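Local coordinates for Box C/D snoRNA protein 1 (Saccharomyces cerevisiae, PDB 6THL) that is required for the accumulation of box C/D snoRNAs, involved in snoRNA processing, transport to the nucleolus and ribosome biogenesis, at residues 41-47 against 65-71; 138-143 against 178-182. All coordinates share one frame; numbering follows the deposited sequence.

In the fold
This chain is the piece of the protein that holds its BCD1 domain. Contact 1 comes first: strand 40-49 leaves, turns through the residues after it and returns antiparallel as strand 62-70, closing a hairpin. The chain then runs through helices 81-90 and 109-117 and strand 122-126 before contact 2, where residues 178-182 come back parallel to 138-143. The two loops follow in series, neither nested nor crossed. The longer one encloses helix 151-155 and strand 165-169, which lies between strands 40-49 and 122-126 and so joins both contacts into one mixed sheet. The centres of contact 1 and contact 2 are 21 Å apart, on opposite sides of the chain's centre.

Contact 1. Residues 41-47 against 65-71; sequences FVWSVEW and VSHRIKE
Trp43 and Ile69 face each other as a hydrogen-bonded pair in the antiparallel hairpin of strands 40-49 and 62-70, part of the mixed sheet of the BCD1 domain, and Val45 with Ser66 forms the next such pair. Between them the register slips by one residue, a beta bulge, with Arg68 in a left-handed backbone conformation (phi 51°). Ile69 N donates to Trp43 O at 3.1 Å, and Ser66 N to Val45 O at 3.0 Å; the return bonds from Trp43 N and Val45 N are weak. On the face carrying Trp43 and Ile69, branched aliphatic residues suit the buried surface: the Ile69 chain meets Val45 at about a right angle, its CD1 3.6 Å from Val45 CG2. On the other face Val42 CG2 touches Arg68 CG at 3.7 Å, using the methylene part of an exposed side chain in a long, weak ion pair with Asp35.

Where strand 62-70 ends, Glu71 grips Phe41 twice. Its backbone N donates to Phe41 O, while the side chain, CG between N and the carbonyl carbon (chi1 64°) and extended beyond, brings OE2 to 2.7 Å from Phe41 N, which approaches from above the carboxylate plane. OE1 makes a salt bridge with Arg13. Losing the carboxylate to an alanine here would probably leave Phe41 N and the Arg13 charge without their mate. Further out, Phe41 CE2 lies over the centre of the Trp43 ring, which Val15 and Cys17 of strand 15-18 also touch.

At the bulge, Ser44 OG is bound more firmly by Arg31 N, and His67 NE2 reaches the backbone of the chain of another protein. Their own weak hydrogen bond has Ser44 OG in the plane of the imidazole, 3.3 Å from His67 ND1.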
# COMPACT_ATOMS: atom_id res chain seq x y z
N PHE B 41 -16.01 -8.63 -24.92
CA PHE B 41 -14.88 -8.32 -24.09
C PHE B 41 -15.10 -7.13 -23.17
O PHE B 41 -15.73 -6.14 -23.54
CB PHE B 41 -13.62 -8.11 -24.92
CG PHE B 41 -12.37 -8.37 -24.15
CD1 PHE B 41 -11.89 -9.66 -24.02
CD2 PHE B 41 -11.73 -7.34 -23.47
CE1 PHE B 41 -10.76 -9.92 -23.28
CE2 PHE B 41 -10.60 -7.59 -22.72
CZ PHE B 41 -10.11 -8.88 -22.63
N VAL B 42 -14.57 -7.24 -21.95
CA VAL B 42 -14.67 -6.17 -20.97
C VAL B 42 -13.31 -5.83 -20.42
O VAL B 42 -12.36 -6.58 -20.49
CB VAL B 42 -15.68 -6.47 -19.83
CG1 VAL B 42 -17.02 -6.86 -20.41
CG2 VAL B 42 -15.17 -7.56 -18.89
N TRP B 43 -13.26 -4.65 -19.84
CA TRP B 43 -12.02 -3.95 -19.76
C TRP B 43 -11.93 -3.24 -18.41
O TRP B 43 -12.78 -2.42 -18.06
CB TRP B 43 -11.99 -2.92 -20.89
CG TRP B 43 -11.53 -3.46 -22.19
CD1 TRP B 43 -12.27 -3.62 -23.32
CD2 TRP B 43 -10.22 -3.92 -22.49
NE1 TRP B 43 -11.50 -4.16 -24.32
CE2 TRP B 43 -10.23 -4.35 -23.84
CE3 TRP B 43 -9.03 -4.02 -21.75
CZ2 TRP B 43 -9.10 -4.86 -24.47
CZ3 TRP B 43 -7.90 -4.54 -22.37
CH2 TRP B 43 -7.94 -4.95 -23.72
N SER B 44 -10.90 -3.58 -17.65
CA SER B 44 -10.53 -2.75 -16.55
C SER B 44 -9.82 -1.53 -17.18
O SER B 44 -8.97 -1.70 -18.07
CB SER B 44 -9.64 -3.55 -15.59
OG SER B 44 -10.03 -4.92 -15.61
N VAL B 45 -10.17 -0.32 -16.78
CA VAL B 45 -9.32 0.80 -17.11
C VAL B 45 -8.82 1.46 -15.82
O VAL B 45 -9.50 1.43 -14.79
CB VAL B 45 -9.99 1.82 -18.09
CG1 VAL B 45 -10.70 1.13 -19.24
CG2 VAL B 45 -10.95 2.75 -17.38
N GLU B 46 -7.63 2.05 -15.88
CA GLU B 46 -7.12 2.88 -14.78
C GLU B 46 -7.38 4.39 -15.01
O GLU B 46 -6.75 5.05 -15.84
CB GLU B 46 -5.63 2.60 -14.55
CG GLU B 46 -5.05 3.49 -13.46
CD GLU B 46 -3.57 3.34 -13.32
OE1 GLU B 46 -3.09 3.77 -12.26
OE2 GLU B 46 -2.91 2.79 -14.23
N TRP B 47 -8.33 4.93 -14.28
CA TRP B 47 -8.64 6.34 -14.39
C TRP B 47 -7.63 7.10 -13.56
O TRP B 47 -7.39 6.75 -12.42
CB TRP B 47 -10.06 6.63 -13.90
CG TRP B 47 -11.09 6.03 -14.76
CD1 TRP B 47 -11.76 4.88 -14.54
CD2 TRP B 47 -11.55 6.54 -16.01
NE1 TRP B 47 -12.63 4.64 -15.58
CE2 TRP B 47 -12.51 5.64 -16.49
CE3 TRP B 47 -11.24 7.67 -16.76
CZ2 TRP B 47 -13.17 5.85 -17.69
CZ3 TRP B 47 -11.89 7.87 -17.97
CH2 TRP B 47 -12.85 6.97 -18.42
N VAL B 65 -9.51 2.51 -10.46
CA VAL B 65 -9.56 1.43 -11.42
C VAL B 65 -10.96 0.84 -11.49
O VAL B 65 -11.45 0.36 -10.49
CB VAL B 65 -8.58 0.33 -10.99
CG1 VAL B 65 -8.59 -0.84 -11.96
CG2 VAL B 65 -7.20 0.94 -10.92
N SER B 66 -11.58 0.92 -12.67
CA SER B 66 -12.92 0.39 -12.88
C SER B 66 -12.76 -0.90 -13.58
O SER B 66 -11.77 -1.12 -14.24
CB SER B 66 -13.75 1.32 -13.74
OG SER B 66 -14.08 2.49 -13.01
N HIS B 67 -13.72 -1.79 -13.40
CA HIS B 67 -13.64 -3.11 -13.97
C HIS B 67 -14.85 -3.37 -14.85
O HIS B 67 -15.85 -2.68 -14.75
CB HIS B 67 -13.66 -4.14 -12.84
CG HIS B 67 -12.41 -4.17 -12.01
ND1 HIS B 67 -11.20 -4.57 -12.50
CD2 HIS B 67 -12.23 -3.94 -10.69
CE1 HIS B 67 -10.30 -4.55 -11.54
NE2 HIS B 67 -10.90 -4.17 -10.43
N ARG B 68 -14.78 -4.40 -15.68
CA ARG B 68 -15.95 -4.85 -16.46
C ARG B 68 -16.62 -3.71 -17.21
O ARG B 68 -17.83 -3.55 -17.17
CB ARG B 68 -16.95 -5.60 -15.57
CG ARG B 68 -16.81 -7.11 -15.66
CD ARG B 68 -17.63 -7.83 -14.59
NE ARG B 68 -17.37 -9.29 -14.56
CZ ARG B 68 -17.43 -10.06 -13.46
NH1 ARG B 68 -17.74 -9.55 -12.27
NH2 ARG B 68 -17.17 -11.37 -13.55
N ILE B 69 -15.81 -2.90 -17.88
CA ILE B 69 -16.33 -1.91 -18.78
C ILE B 69 -16.51 -2.57 -20.11
O ILE B 69 -15.59 -3.24 -20.58
CB ILE B 69 -15.36 -0.77 -18.95
CG1 ILE B 69 -15.24 0.01 -17.65
CG2 ILE B 69 -15.81 0.14 -20.08
CD1 ILE B 69 -13.96 0.81 -17.54
N LYS B 70 -17.65 -2.35 -20.75
CA LYS B 70 -17.99 -3.09 -21.98
C LYS B 70 -17.23 -2.54 -23.18
O LYS B 70 -17.23 -1.34 -23.40
CB LYS B 70 -19.50 -3.07 -22.21
CG LYS B 70 -20.30 -3.38 -20.94
CD LYS B 70 -21.62 -4.11 -21.22
CE LYS B 70 -22.61 -3.29 -22.04
NZ LYS B 70 -23.11 -2.07 -21.36
N GLU B 71 -16.56 -3.42 -23.92
CA GLU B 71 -15.73 -2.96 -25.04
C GLU B 71 -16.53 -2.09 -25.98
O GLU B 71 -16.00 -1.13 -26.56
CB GLU B 71 -15.13 -4.12 -25.83
CG GLU B 71 -16.10 -5.04 -26.56
CD GLU B 71 -15.35 -6.20 -27.23
OE1 GLU B 71 -14.20 -6.00 -27.69
OE2 GLU B 71 -15.90 -7.32 -27.30

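Contact 2. Residues 138-143 against 178-182; sequences SKKLVE and GYEVL
Gly178 meets Lys139 where two short strands come together in parallel, its carbonyl O 3.5 Å from Lys139 CB. Its backbone angles (phi 96°, psi -35°) would jam any CB against the preceding carbonyl oxygen, which calls for glycine.

Tyr179 follows and packs against both Lys139 and Leu141. With CG anti to the carbonyl carbon (chi1 -71°), its ring offers one face to Lys139, whose CB makes a CH-pi contact 4.1 Å from the ring centroid. Leu141 comes instead at the ring edge, its CD2 3.7 Å from Tyr179 CD2. The broad aromatic thus serves a lysine's aliphatic stem and a leucine together.

Glu180 pairs with Lys140 and is held by two straight backbone bonds: its N donates to Lys139 O at 2.8 Å, and its O accepts from Leu141 N. Lys140 NZ forms a salt bridge with Glu180 OE1 at 3.1 Å, both chains bending to get there, the lysine at chi2 and chi4 and the glutamate at chi2. Long, charged side chains suit this exposed face.

Val181 points to the same buried face as Leu141, its CG2 4.3 Å from Leu141 CB; a compact, branched residue fills that face. Leu182 N then donates to Leu141 O at 2.9 Å, and its CD1 rests near Lys140 CB.

Strand 180-181 thus extends the mixed sheet beside strand 140-143, whose other flank is bordered by antiparallel strand 122-126 through backbone hydrogen bonds of Val142 with Thr125 and of Lys140 with Thr127, just past the strand's end. Val181 touches Tyr124 of that strand; separately, the Tyr179 ring meets that of Phe167 in strand 165-169.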
# COMPACT_ATOMS: atom_id res chain seq x y z
N SER B 138 5.55 4.15 -20.09
CA SER B 138 5.74 5.31 -20.95
C SER B 138 5.20 6.63 -20.35
O SER B 138 4.32 6.64 -19.48
CB SER B 138 5.08 5.07 -22.31
OG SER B 138 5.05 6.26 -23.11
N LYS B 139 5.75 7.74 -20.79
CA LYS B 139 5.28 9.04 -20.37
C LYS B 139 4.94 9.89 -21.60
O LYS B 139 4.81 11.11 -21.51
CB LYS B 139 6.32 9.70 -19.48
CG LYS B 139 6.68 8.79 -18.31
CD LYS B 139 7.31 9.50 -17.15
CE LYS B 139 7.99 8.47 -16.26
NZ LYS B 139 8.56 9.07 -15.02
N LYS B 140 4.78 9.20 -22.73
CA LYS B 140 4.38 9.81 -23.97
C LYS B 140 2.90 9.56 -24.05
O LYS B 140 2.47 8.41 -24.07
CB LYS B 140 5.04 9.11 -25.18
CG LYS B 140 6.57 9.14 -25.25
CD LYS B 140 7.12 10.54 -25.19
CE LYS B 140 8.62 10.48 -25.21
NZ LYS B 140 9.19 11.59 -24.40
N LEU B 141 2.13 10.63 -24.12
CA LEU B 141 0.68 10.50 -24.18
C LEU B 141 0.15 10.92 -25.54
O LEU B 141 0.78 11.74 -26.23
CB LEU B 141 0.03 11.32 -23.06
CG LEU B 141 0.68 11.05 -21.69
CD1 LEU B 141 0.10 11.98 -20.64
CD2 LEU B 141 0.54 9.58 -21.26
N VAL B 142 -0.97 10.30 -25.93
CA VAL B 142 -1.82 10.75 -27.05
C VAL B 142 -3.23 11.03 -26.51
O VAL B 142 -3.88 10.16 -25.92
CB VAL B 142 -1.91 9.75 -28.22
CG1 VAL B 142 -0.67 9.83 -29.11
CG2 VAL B 142 -2.12 8.31 -27.75
N GLU B 143 -3.65 12.28 -26.65
CA GLU B 143 -5.05 12.67 -26.56
C GLU B 143 -5.94 11.76 -27.40
O GLU B 143 -5.55 11.38 -28.49
CB GLU B 143 -5.17 14.09 -27.08
CG GLU B 143 -6.57 14.57 -27.35
CD GLU B 143 -6.65 16.05 -27.14
OE1 GLU B 143 -5.59 16.70 -27.26
OE2 GLU B 143 -7.76 16.52 -26.83
N GLY B 178 6.91 15.09 -16.23
CA GLY B 178 7.54 13.94 -16.89
C GLY B 178 6.70 13.47 -18.07
O GLY B 178 7.25 13.03 -19.07
N TYR B 179 5.37 13.56 -17.95
CA TYR B 179 4.45 13.22 -19.03
C TYR B 179 4.43 14.30 -20.10
O TYR B 179 4.33 15.49 -19.80
CB TYR B 179 3.02 12.94 -18.49
CG TYR B 179 3.01 11.64 -17.73
CD1 TYR B 179 3.55 11.59 -16.46
CD2 TYR B 179 2.57 10.44 -18.32
CE1 TYR B 179 3.62 10.42 -15.77
CE2 TYR B 179 2.65 9.25 -17.62
CZ TYR B 179 3.19 9.27 -16.34
OH TYR B 179 3.31 8.18 -15.55
N GLU B 180 4.54 13.88 -21.36
CA GLU B 180 4.56 14.77 -22.50
C GLU B 180 3.57 14.27 -23.55
O GLU B 180 3.61 13.10 -23.92
CB GLU B 180 5.97 14.79 -23.06
CG GLU B 180 6.15 15.65 -24.30
CD GLU B 180 6.75 14.87 -25.44
OE1 GLU B 180 7.79 14.20 -25.23
OE2 GLU B 180 6.17 14.92 -26.55
N VAL B 181 2.69 15.16 -24.03
CA VAL B 181 1.70 14.81 -25.06
C VAL B 181 2.19 15.10 -26.46
O VAL B 181 2.76 16.15 -26.70
CB VAL B 181 0.44 15.65 -24.94
CG1 VAL B 181 -0.55 15.19 -26.01
CG2 VAL B 181 -0.14 15.62 -23.51
N LEU B 182 1.90 14.18 -27.37
CA LEU B 182 2.30 14.25 -28.78
C LEU B 182 1.12 14.66 -29.65
O LEU B 182 0.11 13.96 -29.65
CB LEU B 182 2.78 12.87 -29.25
CG LEU B 182 4.24 12.43 -28.96
CD1 LEU B 182 4.42 10.91 -28.91
CD2 LEU B 182 5.20 13.02 -29.98